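Local atomic coordinates of S-adenosylmethionine decarboxylase proenzyme (Aquifex aeolicus, PDB entry 2III), a protein that probably catalyses decarboxylation of S-adenosylmethionine, giving the propylamine donor for spermidine and spermine synthesis, after cutting its own chain to form a pyruvoyl group. Residues Leu5-Leu10 and Ser88-Ala93; Arg28-Gly33 and Asp95-Gln100; Leu40-Ser45 and Gly57-Ala62; Gln51-Thr56 and Thr70-Gly75. All blocks are in the same frame, centred on the assembly; numbering follows the deposited sequence.

Contact 1: Leu5-Leu10 and Ser88-Ala93; sequences LGLHIL and SKAYRA
Ala-90 turns its methyl toward the strand 6-10 and meets the end of Ile-9 there. CD1 of Ile-9 lies 3.9 Å from CB of Ala-90 and 3.6 Å from the Ala-90 carbonyl O, so one methyl rests on both side chain and backbone of the helix. Leu-7 touches the same alanine more loosely, its CD2 standing 4.5 Å from Ala-90 CB. A small residue suits this position, because the CA atoms of Leu-7 and Ala-90 are just 7.0 Å apart. Next along the helix, Tyr-91 leaves to one side and brings its ring back toward the strand. Ile-9 CD1 sits over one ring face, 4.1 Å from the centroid of Tyr-91 and 18° off the normal, a CH-pi contact. Ile-9 is extended at its tip (chi2 169°), which carries CD1 out into the corner between alanine and tyrosine. Leu-7 comes to the ring obliquely, but the modelled closeness of its CD2 is doubtful. Arg-92 points away from the strand and gives NH1 to the carbonyl O of Tyr-37. The helix 87-101 thus lies nearly along the strand, at 16°, on one layer of the two-layer sandwich: Ala-90 also touches Val-81 and Thr-83 of strand 76-84, while Tyr-91 reaches Val-110 of strand 105-116. On the other side of the sheet His-8 hydrogen-bonds Asp-80 of its own chain and also packs on Asp-80 of the second subunit.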
loop_
_atom_site.group_PDB
_atom_site.type_symbol
_atom_site.label_atom_id
_atom_site.label_comp_id
_atom_site.label_asym_id
_atom_site.label_seq_id
_atom_site.Cartn_x
_atom_site.Cartn_y
_atom_site.Cartn_z
ATOM N N LEU A 5 -4.469 6.358 -14.072
ATOM C CA LEU A 5 -5.659 6.197 -13.247
ATOM C C LEU A 5 -5.394 6.574 -11.803
ATOM O O LEU A 5 -6.325 6.881 -11.055
ATOM C CB LEU A 5 -6.169 4.752 -13.313
ATOM C CG LEU A 5 -6.852 4.337 -14.620
ATOM C CD1 LEU A 5 -7.152 2.848 -14.595
ATOM C CD2 LEU A 5 -8.135 5.149 -14.815
ATOM N N GLY A 6 -4.122 6.544 -11.411
ATOM C CA GLY A 6 -3.778 6.886 -10.044
ATOM C C GLY A 6 -2.333 7.290 -9.840
ATOM O O GLY A 6 -1.462 6.998 -10.659
ATOM N N LEU A 7 -2.084 7.979 -8.734
ATOM C CA LEU A 7 -0.748 8.428 -8.392
ATOM C C LEU A 7 -0.432 7.826 -7.028
ATOM O O LEU A 7 -1.212 7.945 -6.081
ATOM C CB LEU A 7 -0.694 9.949 -8.319
ATOM C CG LEU A 7 0.721 10.520 -8.295
ATOM C CD1 LEU A 7 1.352 10.388 -9.673
ATOM C CD2 LEU A 7 0.662 11.960 -7.899
ATOM N N HIS A 8 0.722 7.182 -6.936
ATOM C CA HIS A 8 1.135 6.513 -5.716
ATOM C C HIS A 8 2.467 7.068 -5.240
ATOM O O HIS A 8 3.480 6.979 -5.933
ATOM C CB HIS A 8 1.238 5.004 -6.004
ATOM C CG HIS A 8 1.576 4.161 -4.815
ATOM N ND1 HIS A 8 1.543 2.782 -4.860
ATOM C CD2 HIS A 8 1.979 4.486 -3.563
ATOM C CE1 HIS A 8 1.910 2.295 -3.689
ATOM N NE2 HIS A 8 2.181 3.306 -2.883
ATOM N N ILE A 9 2.449 7.658 -4.054
ATOM C CA ILE A 9 3.645 8.208 -3.449
ATOM C C ILE A 9 4.028 7.346 -2.248
ATOM O O ILE A 9 3.195 7.055 -1.387
ATOM C CB ILE A 9 3.418 9.631 -2.905
ATOM C CG1 ILE A 9 2.800 10.530 -3.972
ATOM C CG2 ILE A 9 4.748 10.215 -2.431
ATOM C CD1 ILE A 9 2.308 11.863 -3.412
ATOM N N LEU A 10 5.282 6.925 -2.194
ATOM C CA LEU A 10 5.734 6.155 -1.051
ATOM C C LEU A 10 6.996 6.823 -0.535
ATOM O O LEU A 10 7.812 7.315 -1.311
ATOM C CB LEU A 10 5.988 4.685 -1.417
ATOM C CG LEU A 10 6.560 4.249 -2.763
ATOM C CD1 LEU A 10 6.816 2.752 -2.730
ATOM C CD2 LEU A 10 5.582 4.575 -3.879
ATOM N N SER A 88 -3.167 16.081 -6.842
ATOM C CA SER A 88 -2.879 17.090 -5.837
ATOM C C SER A 88 -3.284 16.648 -4.436
ATOM O O SER A 88 -2.716 17.105 -3.448
ATOM C CB SER A 88 -3.560 18.423 -6.190
ATOM O OG SER A 88 -4.961 18.369 -6.000
ATOM N N LYS A 89 -4.268 15.762 -4.345
ATOM C CA LYS A 89 -4.710 15.276 -3.046
ATOM C C LYS A 89 -3.661 14.315 -2.483
ATOM O O LYS A 89 -3.372 14.332 -1.285
ATOM C CB LYS A 89 -6.070 14.573 -3.155
ATOM C CG LYS A 89 -7.193 15.543 -3.527
ATOM C CD LYS A 89 -8.579 14.983 -3.259
ATOM C CE LYS A 89 -9.636 16.084 -3.423
ATOM N NZ LYS A 89 -10.978 15.651 -2.931
ATOM N N ALA A 90 -3.086 13.477 -3.342
ATOM C CA ALA A 90 -2.051 12.555 -2.883
ATOM C C ALA A 90 -0.887 13.380 -2.336
ATOM O O ALA A 90 -0.356 13.098 -1.261
ATOM C CB ALA A 90 -1.574 11.674 -4.032
ATOM N N TYR A 91 -0.496 14.409 -3.077
ATOM C CA TYR A 91 0.615 15.241 -2.649
ATOM C C TYR A 91 0.319 15.964 -1.342
ATOM O O TYR A 91 1.166 16.019 -0.452
ATOM C CB TYR A 91 0.989 16.248 -3.732
ATOM C CG TYR A 91 1.701 15.629 -4.915
ATOM C CD1 TYR A 91 1.001 15.260 -6.061
ATOM C CD2 TYR A 91 3.079 15.420 -4.889
ATOM C CE1 TYR A 91 1.657 14.708 -7.154
ATOM C CE2 TYR A 91 3.740 14.861 -5.975
ATOM C CZ TYR A 91 3.026 14.510 -7.105
ATOM O OH TYR A 91 3.688 13.977 -8.193
ATOM N N ARG A 92 -0.883 16.509 -1.211
ATOM C CA ARG A 92 -1.263 17.210 0.017
ATOM C C ARG A 92 -1.234 16.252 1.214
ATOM O O ARG A 92 -0.730 16.594 2.282
ATOM C CB ARG A 92 -2.664 17.812 -0.141
ATOM C CG ARG A 92 -2.735 18.939 -1.168
ATOM C CD ARG A 92 -4.140 19.499 -1.281
ATOM N NE ARG A 92 -4.610 20.093 -0.029
ATOM C CZ ARG A 92 -4.047 21.141 0.568
ATOM N NH1 ARG A 92 -4.547 21.611 1.703
ATOM N NH2 ARG A 92 -2.979 21.720 0.032
ATOM N N ALA A 93 -1.763 15.045 1.025
ATOM C CA ALA A 93 -1.785 14.059 2.096
ATOM C C ALA A 93 -0.373 13.732 2.554
ATOM O O ALA A 93 -0.111 13.659 3.752
ATOM C CB ALA A 93 -2.491 12.791 1.635
#

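Contact 2: Arg28-Gly33 and Asp95-Gln100; sequences RELLEG and DYIITQ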
loop_
_atom_site.group_PDB
_atom_site.type_symbol
_atom_site.label_atom_id
_atom_site.label_comp_id
_atom_site.label_asym_id
_atom_site.label_seq_id
_atom_site.Cartn_x
_atom_site.Cartn_y
_atom_site.Cartn_z
ATOM N N ARG A 28 -3.468 7.173 14.138
ATOM C CA ARG A 28 -4.860 7.506 13.879
ATOM C C ARG A 28 -5.033 9.002 13.728
ATOM O O ARG A 28 -5.621 9.463 12.753
ATOM C CB ARG A 28 -5.743 6.981 15.013
ATOM C CG ARG A 28 -7.176 7.503 15.029
ATOM C CD ARG A 28 -8.067 6.552 15.825
ATOM N NE ARG A 28 -8.680 5.555 14.948
ATOM C CZ ARG A 28 -9.036 4.333 15.325
ATOM N NH1 ARG A 28 -8.834 3.933 16.574
ATOM N NH2 ARG A 28 -9.609 3.513 14.451
ATOM N N GLU A 29 -4.516 9.770 14.680
ATOM C CA GLU A 29 -4.639 11.220 14.588
ATOM C C GLU A 29 -3.977 11.706 13.312
ATOM O O GLU A 29 -4.536 12.517 12.578
ATOM C CB GLU A 29 -3.976 11.903 15.780
ATOM C CG GLU A 29 -4.921 12.208 16.919
ATOM C CD GLU A 29 -4.331 13.206 17.895
ATOM O OE1 GLU A 29 -3.965 14.319 17.456
ATOM O OE2 GLU A 29 -4.234 12.880 19.098
ATOM N N LEU A 30 -2.777 11.191 13.063
ATOM C CA LEU A 30 -1.990 11.544 11.893
ATOM C C LEU A 30 -2.740 11.321 10.576
ATOM O O LEU A 30 -2.888 12.245 9.774
ATOM C CB LEU A 30 -0.696 10.725 11.884
ATOM C CG LEU A 30 0.285 10.966 10.736
ATOM C CD1 LEU A 30 0.971 12.308 10.947
ATOM C CD2 LEU A 30 1.317 9.846 10.691
ATOM N N LEU A 31 -3.201 10.093 10.352
ATOM C CA LEU A 31 -3.911 9.761 9.118
ATOM C C LEU A 31 -5.282 10.435 9.010
ATOM O O LEU A 31 -5.728 10.764 7.906
ATOM C CB LEU A 31 -4.059 8.235 8.973
ATOM C CG LEU A 31 -2.784 7.389 8.834
ATOM C CD1 LEU A 31 -3.155 5.994 8.358
ATOM C CD2 LEU A 31 -1.830 8.028 7.841
ATOM N N GLU A 32 -5.963 10.627 10.139
ATOM C CA GLU A 32 -7.259 11.303 10.101
ATOM C C GLU A 32 -6.967 12.729 9.661
ATOM O O GLU A 32 -7.721 13.330 8.894
ATOM C CB GLU A 32 -7.918 11.349 11.486
ATOM C CG GLU A 32 -8.385 10.017 12.042
ATOM C CD GLU A 32 -9.162 10.177 13.344
ATOM O OE1 GLU A 32 -8.728 10.965 14.216
ATOM O OE2 GLU A 32 -10.206 9.505 13.500
ATOM N N GLY A 33 -5.857 13.261 10.161
ATOM C CA GLY A 33 -5.470 14.615 9.830
ATOM C C GLY A 33 -5.072 14.764 8.375
ATOM O O GLY A 33 -5.326 15.810 7.766
ATOM N N ASP A 95 2.331 15.628 2.097
ATOM C CA ASP A 95 2.965 16.831 2.653
ATOM C C ASP A 95 2.547 16.982 4.112
ATOM O O ASP A 95 3.354 17.350 4.977
ATOM C CB ASP A 95 2.540 18.099 1.892
ATOM C CG ASP A 95 3.082 18.150 0.474
ATOM O OD1 ASP A 95 4.074 17.453 0.186
ATOM O OD2 ASP A 95 2.521 18.903 -0.352
ATOM N N TYR A 96 1.272 16.707 4.377
ATOM C CA TYR A 96 0.739 16.804 5.727
ATOM C C TYR A 96 1.444 15.794 6.631
ATOM O O TYR A 96 2.026 16.159 7.649
ATOM C CB TYR A 96 -0.775 16.535 5.732
ATOM C CG TYR A 96 -1.377 16.596 7.118
ATOM C CD1 TYR A 96 -1.662 17.820 7.727
ATOM C CD2 TYR A 96 -1.609 15.431 7.845
ATOM C CE1 TYR A 96 -2.163 17.880 9.029
ATOM C CE2 TYR A 96 -2.107 15.479 9.144
ATOM C CZ TYR A 96 -2.383 16.706 9.729
ATOM O OH TYR A 96 -2.884 16.751 11.010
ATOM N N ILE A 97 1.388 14.519 6.251
ATOM C CA ILE A 97 2.020 13.464 7.030
ATOM C C ILE A 97 3.490 13.779 7.326
ATOM O O ILE A 97 3.940 13.671 8.464
ATOM C CB ILE A 97 1.894 12.100 6.295
ATOM C CG1 ILE A 97 0.433 11.637 6.333
ATOM C CG2 ILE A 97 2.822 11.066 6.929
ATOM C CD1 ILE A 97 0.131 10.408 5.504
ATOM N N ILE A 98 4.240 14.185 6.308
ATOM C CA ILE A 98 5.648 14.509 6.505
ATOM C C ILE A 98 5.858 15.674 7.480
ATOM O O ILE A 98 6.701 15.591 8.378
ATOM C CB ILE A 98 6.343 14.835 5.159
ATOM C CG1 ILE A 98 6.461 13.560 4.321
ATOM C CG2 ILE A 98 7.741 15.418 5.403
ATOM C CD1 ILE A 98 7.071 13.776 2.952
ATOM N N THR A 99 5.103 16.758 7.318
ATOM C CA THR A 99 5.267 17.900 8.216
ATOM C C THR A 99 4.902 17.548 9.643
ATOM O O THR A 99 5.521 18.044 10.580
ATOM C CB THR A 99 4.410 19.111 7.806
ATOM O OG1 THR A 99 3.026 18.751 7.853
ATOM C CG2 THR A 99 4.779 19.585 6.409
ATOM N N GLN A 100 3.896 16.701 9.821
ATOM C CA GLN A 100 3.503 16.322 11.171
ATOM C C GLN A 100 4.578 15.459 11.820
ATOM O O GLN A 100 4.878 15.612 13.002
ATOM C CB GLN A 100 2.177 15.560 11.156
ATOM C CG GLN A 100 1.002 16.386 10.659
ATOM C CD GLN A 100 0.879 17.714 11.386
ATOM O OE1 GLN A 100 0.718 17.754 12.605
ATOM N NE2 GLN A 100 0.960 18.811 10.640
#
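The Tyr-96 ring is laid against the backbone of the helix 28-33. Over one face stands the carbonyl O of Gly-33, 3.5 Å above the plane of the Tyr-96 ring and toward its rim; over the opposite face is CG of Gln-100, one helical turn further along the tyrosine's own helix. At the edge, in the ring plane, the carbonyl O of Leu-30 approaches CE2 of Tyr-96 at 3.4 Å, a place where the faintly positive ring hydrogens favour an oxygen. Glycine suits position 33 because its bare backbone lets the ring come this near, with the Tyr-96 OH 3.6 Å from Gly-33 CA. The ring gets there with CG anti to the backbone N (chi1 179°).

Mostly apolar atoms fill the rest of the interface. Leu-30 and Gln-100 run alongside in opposing senses, Leu-30 CD1 lying 3.5 Å from the aliphatic CB of Gln-100, while the other leucine branch, CD2, faces Ile-97 CG2 at 4.2 Å. Leu-31 lends only the end of its chain, CD2, 3.9 Å from Ile-97 CD1. On the outer side, Thr-99 OG1 donates to the Tyr-96 carbonyl O over 2.8 Å; that oxygen also accepts from Gln-100 N.

The short helical axes pass 9.5 Å apart and run roughly antiparallel, at 144°. Both helices lie in the layer covering the sheet: Leu-30 and Leu-31 reach down to Ile-68 of strand 65-71, Ile-98 packs on Ile-106 of strand 105-116, and Tyr-37 meets the Tyr-96 ring further along helix 24-37.

Contact 3: Leu40-Ser45 and Gly57-Ala62; sequences LTKISS and GVVLLA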
loop_
_atom_site.group_PDB
_atom_site.type_symbol
_atom_site.label_atom_id
_atom_site.label_comp_id
_atom_site.label_asym_id
_atom_site.label_seq_id
_atom_site.Cartn_x
_atom_site.Cartn_y
_atom_site.Cartn_z
ATOM N N LEU A 40 -9.762 14.219 1.263
ATOM C CA LEU A 40 -10.006 12.903 0.699
ATOM C C LEU A 40 -11.203 12.295 1.405
ATOM O O LEU A 40 -11.489 12.627 2.553
ATOM C CB LEU A 40 -8.786 11.998 0.886
ATOM C CG LEU A 40 -7.583 12.225 -0.030
ATOM C CD1 LEU A 40 -6.420 11.352 0.420
ATOM C CD2 LEU A 40 -7.970 11.897 -1.461
ATOM N N THR A 41 -11.906 11.409 0.715
ATOM C CA THR A 41 -13.064 10.758 1.301
ATOM C C THR A 41 -12.692 9.317 1.671
ATOM O O THR A 41 -12.162 8.551 0.858
ATOM C CB THR A 41 -14.279 10.809 0.323
ATOM O OG1 THR A 41 -15.320 9.938 0.789
ATOM C CG2 THR A 41 -13.857 10.431 -1.094
ATOM N N LYS A 42 -12.966 8.967 2.919
ATOM C CA LYS A 42 -12.644 7.653 3.441
ATOM C C LYS A 42 -13.771 6.636 3.339
ATOM O O LYS A 42 -14.946 6.970 3.477
ATOM C CB LYS A 42 -12.234 7.781 4.914
ATOM C CG LYS A 42 -12.004 6.454 5.617
ATOM C CD LYS A 42 -11.731 6.628 7.107
ATOM C CE LYS A 42 -12.982 7.032 7.866
ATOM N NZ LYS A 42 -12.753 7.032 9.339
ATOM N N ILE A 43 -13.402 5.388 3.086
ATOM C CA ILE A 43 -14.379 4.312 3.059
ATOM C C ILE A 43 -14.334 3.773 4.490
ATOM O O ILE A 43 -15.350 3.711 5.182
ATOM C CB ILE A 43 -13.971 3.178 2.100
ATOM C CG1 ILE A 43 -14.113 3.638 0.646
ATOM C CG2 ILE A 43 -14.812 1.943 2.379
ATOM C CD1 ILE A 43 -13.619 2.616 -0.363
ATOM N N SER A 44 -13.126 3.412 4.921
ATOM C CA SER A 44 -12.885 2.874 6.255
ATOM C C SER A 44 -11.410 3.021 6.633
ATOM O O SER A 44 -10.577 3.390 5.805
ATOM C CB SER A 44 -13.272 1.395 6.301
ATOM O OG SER A 44 -12.469 0.629 5.418
ATOM N N SER A 45 -11.090 2.726 7.887
ATOM C CA SER A 45 -9.719 2.828 8.365
ATOM C C SER A 45 -9.459 1.741 9.405
ATOM O O SER A 45 -10.318 1.440 10.238
ATOM C CB SER A 45 -9.466 4.216 8.968
ATOM O OG SER A 45 -10.237 4.423 10.138
ATOM N N GLY A 57 -1.331 1.373 10.049
ATOM C CA GLY A 57 -2.560 2.101 9.814
ATOM C C GLY A 57 -2.830 2.080 8.327
ATOM O O GLY A 57 -1.925 2.343 7.534
ATOM N N VAL A 58 -4.052 1.736 7.940
ATOM C CA VAL A 58 -4.413 1.706 6.532
ATOM C C VAL A 58 -5.781 2.339 6.351
ATOM O O VAL A 58 -6.697 2.106 7.140
ATOM C CB VAL A 58 -4.459 0.269 5.981
ATOM C CG1 VAL A 58 -5.547 -0.518 6.685
ATOM C CG2 VAL A 58 -4.712 0.295 4.472
ATOM N N VAL A 59 -5.913 3.154 5.316
ATOM C CA VAL A 59 -7.178 3.810 5.029
ATOM C C VAL A 59 -7.571 3.496 3.596
ATOM O O VAL A 59 -6.805 3.763 2.669
ATOM C CB VAL A 59 -7.063 5.339 5.159
ATOM C CG1 VAL A 59 -8.447 5.985 5.027
ATOM C CG2 VAL A 59 -6.409 5.704 6.481
ATOM N N LEU A 60 -8.746 2.903 3.415
ATOM C CA LEU A 60 -9.243 2.617 2.074
ATOM C C LEU A 60 -9.958 3.901 1.646
ATOM O O LEU A 60 -10.818 4.407 2.368
ATOM C CB LEU A 60 -10.227 1.436 2.084
ATOM C CG LEU A 60 -9.653 0.018 2.235
ATOM C CD1 LEU A 60 -9.059 -0.161 3.618
ATOM C CD2 LEU A 60 -10.746 -1.005 2.011
ATOM N N LEU A 61 -9.581 4.442 0.493
ATOM C CA LEU A 61 -10.188 5.675 -0.004
ATOM C C LEU A 61 -11.310 5.397 -0.995
ATOM O O LEU A 61 -11.381 4.313 -1.573
ATOM C CB LEU A 61 -9.129 6.552 -0.680
ATOM C CG LEU A 61 -7.899 6.867 0.170
ATOM C CD1 LEU A 61 -6.951 7.759 -0.626
ATOM C CD2 LEU A 61 -8.322 7.545 1.468
ATOM N N ALA A 62 -12.175 6.388 -1.195
ATOM C CA ALA A 62 -13.292 6.252 -2.123
ATOM C C ALA A 62 -13.061 7.083 -3.375
ATOM O O ALA A 62 -12.645 8.238 -3.295
ATOM C CB ALA A 62 -14.584 6.681 -1.448
#
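Two residues, Ile-43 and Ser-44, stand opposite the single Leu-60, the signature of a classic beta bulge, here in the antiparallel hairpin of strands 42-49 and 55-61. This is the tight part. Ile-43 N donates to Leu-60 O at 2.9 Å and 165°, and Leu-60 N answers to Ser-44 O at 3.0 Å, so both polar groups of Leu-60 are used despite the extra residue opposite. Ile-43 accommodates it with a helix-like backbone turn (psi -55°). Ser-44 turns its OG toward Leu-60 CD1, 3.9 Å away, a short side chain fitting beside the leucine. Deeper, Leu-40 CD1 and Leu-61 CD1 meet at 3.8 Å.

The solvent side is held as well, but by exposed residues. Ile-43 CG1 packs on the Ala-62 methyl, CB, at 3.7 Å. Thr-41 rests its CG2 3.8 Å from Ala-62 CB, while its carbonyl O accepts from Ala-62 N. Lys-42 is looser: it lays its aliphatic CG across Val-59 CG1, at 3.6 Å and about a right angle, its ammonium group lying farther along the exposed chain. A calcium ion sits close to the Ser-45 side chain.

Just beyond Ala-62 is the predicted self-cleavage site between Glu-63 and Ser-64. Strand 42-49 is outermost within its chain, whereas strand 55-61 lies between it and strand 65-71; Leu-61 touches Thr-83 of strand 76-84, and Leu-60 packs on Val-58 of the second subunit.

Contact 4: Gln51-Thr56 and Thr70-Gly75; sequences QPHGAT and TWPEHG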
loop_
_atom_site.group_PDB
_atom_site.type_symbol
_atom_site.label_atom_id
_atom_site.label_comp_id
_atom_site.label_asym_id
_atom_site.label_seq_id
_atom_site.Cartn_x
_atom_site.Cartn_y
_atom_site.Cartn_z
ATOM N N GLN A 51 3.648 -4.724 19.745
ATOM C CA GLN A 51 4.364 -4.685 21.012
ATOM C C GLN A 51 5.849 -4.749 20.680
ATOM O O GLN A 51 6.245 -5.422 19.726
ATOM C CB GLN A 51 3.955 -5.871 21.890
ATOM C CG GLN A 51 2.484 -5.841 22.285
ATOM C CD GLN A 51 2.097 -4.576 23.051
ATOM O OE1 GLN A 51 0.919 -4.231 23.144
ATOM N NE2 GLN A 51 3.087 -3.889 23.606
ATOM N N PRO A 52 6.695 -4.063 21.465
ATOM C CA PRO A 52 6.372 -3.240 22.634
ATOM C C PRO A 52 5.905 -1.861 22.208
ATOM O O PRO A 52 5.620 -1.005 23.043
ATOM C CB PRO A 52 7.699 -3.171 23.367
ATOM C CG PRO A 52 8.653 -3.000 22.214
ATOM C CD PRO A 52 8.147 -4.029 21.201
ATOM N N HIS A 53 5.850 -1.652 20.899
ATOM C CA HIS A 53 5.422 -0.379 20.335
ATOM C C HIS A 53 5.421 -0.436 18.814
ATOM O O HIS A 53 5.834 -1.433 18.215
ATOM C CB HIS A 53 6.331 0.756 20.816
ATOM C CG HIS A 53 7.794 0.452 20.717
ATOM N ND1 HIS A 53 8.383 -0.019 19.562
ATOM C CD2 HIS A 53 8.797 0.591 21.618
ATOM C CE1 HIS A 53 9.683 -0.153 19.754
ATOM N NE2 HIS A 53 9.961 0.211 20.994
ATOM N N GLY A 54 4.955 0.638 18.189
ATOM C CA GLY A 54 4.907 0.668 16.743
ATOM C C GLY A 54 3.514 0.284 16.312
ATOM O O GLY A 54 2.837 -0.460 17.019
ATOM N N ALA A 55 3.090 0.771 15.151
ATOM C CA ALA A 55 1.746 0.487 14.672
ATOM C C ALA A 55 1.583 0.535 13.156
ATOM O O ALA A 55 2.403 1.101 12.437
ATOM C CB ALA A 55 0.754 1.476 15.325
ATOM N N THR A 56 0.505 -0.079 12.688
ATOM C CA THR A 56 0.155 -0.081 11.280
ATOM C C THR A 56 -1.172 0.655 11.151
ATOM O O THR A 56 -2.024 0.595 12.044
ATOM C CB THR A 56 -0.016 -1.503 10.730
ATOM O OG1 THR A 56 1.265 -2.134 10.632
ATOM C CG2 THR A 56 -0.661 -1.468 9.351
ATOM N N THR A 70 5.246 1.611 11.332
ATOM C CA THR A 70 6.278 2.308 12.093
ATOM C C THR A 70 7.161 1.458 12.996
ATOM O O THR A 70 6.781 0.371 13.426
ATOM C CB THR A 70 5.662 3.423 12.957
ATOM O OG1 THR A 70 5.014 2.844 14.096
ATOM C CG2 THR A 70 4.637 4.207 12.153
ATOM N N TRP A 71 8.345 1.995 13.278
ATOM C CA TRP A 71 9.349 1.354 14.116
ATOM C C TRP A 71 9.963 2.440 14.978
ATOM O O TRP A 71 10.935 3.086 14.583
ATOM C CB TRP A 71 10.450 0.726 13.256
ATOM C CG TRP A 71 10.014 -0.470 12.470
ATOM C CD1 TRP A 71 10.168 -1.778 12.821
ATOM C CD2 TRP A 71 9.349 -0.467 11.197
ATOM N NE1 TRP A 71 9.643 -2.594 11.844
ATOM C CE2 TRP A 71 9.134 -1.817 10.838
ATOM C CE3 TRP A 71 8.918 0.544 10.324
ATOM C CZ2 TRP A 71 8.502 -2.186 9.639
ATOM C CZ3 TRP A 71 8.290 0.179 9.132
ATOM C CH2 TRP A 71 8.089 -1.180 8.803
ATOM N N PRO A 72 9.379 2.682 16.156
ATOM C CA PRO A 72 9.884 3.702 17.071
ATOM C C PRO A 72 11.387 3.572 17.349
ATOM O O PRO A 72 12.107 4.570 17.356
ATOM C CB PRO A 72 9.040 3.470 18.321
ATOM C CG PRO A 72 7.715 3.107 17.738
ATOM C CD PRO A 72 8.097 2.135 16.637
ATOM N N GLU A 73 11.861 2.345 17.566
ATOM C CA GLU A 73 13.274 2.128 17.885
ATOM C C GLU A 73 14.219 2.596 16.789
ATOM O O GLU A 73 15.403 2.810 17.047
ATOM C CB GLU A 73 13.555 0.648 18.182
ATOM C CG GLU A 73 13.496 -0.265 16.951
ATOM C CD GLU A 73 12.108 -0.830 16.683
ATOM O OE1 GLU A 73 11.114 -0.079 16.807
ATOM O OE2 GLU A 73 12.017 -2.029 16.338
ATOM N N HIS A 74 13.698 2.747 15.571
ATOM C CA HIS A 74 14.503 3.188 14.433
ATOM C C HIS A 74 14.128 4.585 13.956
ATOM O O HIS A 74 14.674 5.068 12.959
ATOM C CB HIS A 74 14.357 2.210 13.266
ATOM C CG HIS A 74 14.970 0.868 13.518
ATOM N ND1 HIS A 74 14.234 -0.298 13.543
ATOM C CD2 HIS A 74 16.251 0.509 13.767
ATOM C CE1 HIS A 74 15.035 -1.317 13.797
ATOM N NE2 HIS A 74 16.263 -0.852 13.937
ATOM N N GLY A 75 13.211 5.237 14.667
ATOM C CA GLY A 75 12.783 6.568 14.267
ATOM C C GLY A 75 12.313 6.514 12.826
ATOM O O GLY A 75 12.462 7.470 12.061
HETATM O O HOH W 1 8.563 -1.498 17.224
#
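His-53 packs on Pro-72 at the open end of the beta hairpin formed by strands 55-61 and 65-71. From the backbone its CB lies 4.1 Å from Pro-72 CG. His-53 CG follows in the crowded position between the backbone N and the carbonyl carbon (chi1 47°), which folds the ring over the proline and sets CG 4.0 Å from both CB and CG of Pro-72. ND1 touches Pro-72 CD at 3.6 Å; a water hydrogen-bonded to ND1 donates to the His-53 carbonyl O and to Glu-73 OE1. CE1, at the tip, faces Glu-73 OE1 at 3.3 Å. Pro-72 CB makes a CH-pi contact, 17° off the normal of the His-53 ring, and Pro-52 CG covers the opposite face: the imidazole is sandwiched between two proline rings, which limits its tilt. Glu-73, bent at chi2, brings its carboxylate back to the ring edge.

Gly-54 suits its place: at its positive phi a CB would jam against the His-53 carbonyl O and run into Thr-70 O. Its backbone bonds to Asp-22, a ligand of the bound magnesium ion. Thr-70 N makes a weak bond to Ala-55 O. The Thr-70 hydroxyl, which is also bonded to the carbonyl O of Ile-21, accepts from Ala-55 N: N to OG1 3.0 Å, at 160°.

How the contacts relate
Contacts 1 and 2 share helix 87-101: contact 1 lies between helix and sheet, on strand 3-14, and contact 2 within the helical layer, against helix 24-37. Both rest on apolar packing and tyrosine rings. Contacts 3 and 4 use the two halves of strand 55-61, one for each neighbouring strand; contact 3 is hydrogen-bonded through backbone atoms alone, contact 4 by a backbone-to-hydroxyl bond and a weak backbone one. Contact 1 is buried. Contacts 2 and 3 are only partly so, and meet where Leu-31 CD1 packs 3.8 Å from Val-59 CG2. Contact 4, though mostly buried, carries a water and a carboxylate at its rim; its centre is about 25 Å from that of contact 1.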